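Local coordinates for 27kDa outer membrane protein (Silicibacter pomeroyi, PDB 3GYK) that probably acts as a thiol-disulfide oxidoreductase through the DsbA-like thioredoxin domain that this chain comprises, at residues A[57-62]-A[134-139]. Sequence-based numbering, arbitrary orientation.
Sequences VYREWP and MALAQK
W61 and A137 make the tightest contact just past the end of strand 54-60, where the sheet of the thioredoxin fold meets helix 124-140, which packs across this side of it in the DsbA-like domain. The A137 methyl sits over the six-membered ring in a CH-pi contact, with CB 3.4 Å from the W61 ring centroid and 13° off its normal. Alanine suits the place because its single methyl lets the helix backbone come close to the indole. At the pyrrole edge of the indole, near its plane, M134, a selenomethionine, brings CG to 3.7 Å from W61 NE1; its extended chain then carries CE to 3.8 Å from P62 O. The W61 chi1 of -171°, CG anti to the backbone N, carries the indole out to the helix, and F142 and T145 also touch it. With an alanine in place of W61 the A137 methyl would lose the ring face beneath it, and a gap would probably open beside M134 CG. Two residues earlier, on the strand itself, R59 bends at chi2 and chi3, laying its guanidinium beside the helix. Its charge is met by a salt bridge from NH1 to D11, while S133 OG accepts from NE and also bonds to E60 O, tying strand to helix. Leucine suits position 136 because its methyl can lie on one face of the flat cation without competing for its N-H groups: L136 CD1 is 3.9 Å from R59 NH1.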
loop_
_atom_site.group_PDB
_atom_site.type_symbol
_atom_site.label_atom_id
_atom_site.label_comp_id
_atom_site.label_asym_id
_atom_site.label_seq_id
_atom_site.Cartn_x
_atom_site.Cartn_y
_atom_site.Cartn_z
ATOM N N VAL A 57 -0.550 -1.729 6.831
ATOM C CA VAL A 57 -0.328 -0.287 6.610
ATOM C C VAL A 57 0.256 -0.137 5.200
ATOM O O VAL A 57 1.207 -0.843 4.829
ATOM C CB VAL A 57 0.614 0.346 7.684
ATOM C CG1 VAL A 57 1.111 1.754 7.237
ATOM C CG2 VAL A 57 -0.108 0.442 9.042
ATOM N N TYR A 58 -0.292 0.792 4.425
ATOM C CA TYR A 58 0.176 0.971 3.049
ATOM C C TYR A 58 1.010 2.224 2.846
ATOM O O TYR A 58 0.607 3.330 3.267
ATOM C CB TYR A 58 -1.029 1.011 2.112
ATOM C CG TYR A 58 -1.559 -0.343 1.697
ATOM C CD1 TYR A 58 -0.931 -1.529 2.080
ATOM C CD2 TYR A 58 -2.650 -0.427 0.863
ATOM C CE1 TYR A 58 -1.401 -2.779 1.631
ATOM C CE2 TYR A 58 -3.129 -1.661 0.423
ATOM C CZ TYR A 58 -2.497 -2.824 0.800
ATOM O OH TYR A 58 -2.989 -4.031 0.360
ATOM N N ARG A 59 2.158 2.059 2.178
ATOM C CA ARG A 59 2.953 3.178 1.714
ATOM C C ARG A 59 2.928 3.155 0.175
ATOM O O ARG A 59 3.522 2.258 -0.477
ATOM C CB ARG A 59 4.426 3.066 2.167
ATOM C CG ARG A 59 4.680 3.118 3.704
ATOM C CD ARG A 59 3.995 4.288 4.442
ATOM N NE ARG A 59 4.101 5.590 3.780
ATOM C CZ ARG A 59 3.801 6.737 4.384
ATOM N NH1 ARG A 59 3.434 6.722 5.689
ATOM N NH2 ARG A 59 3.810 7.889 3.695
ATOM N N GLU A 60 2.242 4.130 -0.391
ATOM C CA GLU A 60 2.261 4.310 -1.846
ATOM C C GLU A 60 3.618 4.874 -2.177
ATOM O O GLU A 60 3.976 5.971 -1.715
ATOM C CB GLU A 60 1.154 5.296 -2.240
ATOM C CG GLU A 60 -0.240 4.800 -1.916
ATOM C CD GLU A 60 -0.881 4.061 -3.116
ATOM O OE1 GLU A 60 -0.258 4.031 -4.198
ATOM O OE2 GLU A 60 -2.013 3.545 -2.965
ATOM N N TRP A 61 4.387 4.123 -2.974
ATOM C CA TRP A 61 5.750 4.516 -3.329
ATOM C C TRP A 61 5.912 4.407 -4.843
ATOM O O TRP A 61 6.494 3.440 -5.365
ATOM C CB TRP A 61 6.770 3.640 -2.583
ATOM C CG TRP A 61 8.183 4.112 -2.730
ATOM C CD1 TRP A 61 8.608 5.402 -2.962
ATOM C CD2 TRP A 61 9.368 3.306 -2.675
ATOM N NE1 TRP A 61 9.981 5.440 -3.061
ATOM C CE2 TRP A 61 10.471 4.175 -2.881
ATOM C CE3 TRP A 61 9.608 1.935 -2.452
ATOM C CZ2 TRP A 61 11.794 3.719 -2.911
ATOM C CZ3 TRP A 61 10.944 1.483 -2.485
ATOM C CH2 TRP A 61 11.999 2.365 -2.704
ATOM N N PRO A 62 5.318 5.376 -5.567
ATOM C CA PRO A 62 5.382 5.341 -7.033
ATOM C C PRO A 62 6.811 5.660 -7.528
ATOM O O PRO A 62 7.328 6.759 -7.290
ATOM C CB PRO A 62 4.373 6.414 -7.448
ATOM C CG PRO A 62 4.384 7.417 -6.270
ATOM C CD PRO A 62 4.426 6.456 -5.073
HETATM N N MSE A 134 8.876 7.915 0.146
HETATM C CA MSE A 134 10.272 7.974 -0.349
HETATM C C MSE A 134 11.266 8.045 0.817
HETATM O O MSE A 134 12.299 7.380 0.794
HETATM C CB MSE A 134 10.495 9.156 -1.312
HETATM C CG MSE A 134 9.500 9.060 -2.449
HETATM SE SE MSE A 134 9.398 10.607 -3.611
HETATM C CE MSE A 134 8.477 9.584 -5.038
ATOM N N ALA A 135 10.974 8.887 1.809
ATOM C CA ALA A 135 11.881 9.066 2.928
ATOM C C ALA A 135 11.975 7.779 3.753
ATOM O O ALA A 135 13.079 7.362 4.126
ATOM C CB ALA A 135 11.466 10.267 3.815
ATOM N N LEU A 136 10.835 7.147 4.015
ATOM C CA LEU A 136 10.851 5.913 4.830
ATOM C C LEU A 136 11.604 4.807 4.071
ATOM O O LEU A 136 12.381 4.056 4.680
ATOM C CB LEU A 136 9.431 5.439 5.164
ATOM C CG LEU A 136 8.714 6.307 6.226
ATOM C CD1 LEU A 136 7.249 5.940 6.245
ATOM C CD2 LEU A 136 9.328 6.139 7.631
ATOM N N ALA A 137 11.362 4.719 2.761
ATOM C CA ALA A 137 12.055 3.698 1.958
ATOM C C ALA A 137 13.564 3.894 2.071
ATOM O O ALA A 137 14.298 2.911 2.272
ATOM C CB ALA A 137 11.601 3.723 0.478
ATOM N N GLN A 138 14.036 5.146 2.016
ATOM C CA GLN A 138 15.474 5.382 2.086
ATOM C C GLN A 138 15.993 4.985 3.464
ATOM O O GLN A 138 17.056 4.364 3.576
ATOM C CB GLN A 138 15.860 6.827 1.744
ATOM C CG GLN A 138 17.376 7.112 1.924
ATOM C CD GLN A 138 17.889 8.257 1.089
ATOM O OE1 GLN A 138 17.465 8.451 -0.043
ATOM N NE2 GLN A 138 18.827 9.022 1.641
ATOM N N LYS A 139 15.221 5.308 4.502
ATOM C CA LYS A 139 15.648 5.044 5.889
ATOM C C LYS A 139 15.828 3.529 6.099
ATOM O O LYS A 139 16.805 3.092 6.762
ATOM C CB LYS A 139 14.586 5.589 6.851
ATOM C CG LYS A 139 14.904 5.394 8.357
ATOM C CD LYS A 139 15.990 6.349 8.819
ATOM C CE LYS A 139 16.276 6.207 10.310
ATOM N NZ LYS A 139 17.699 6.565 10.627
#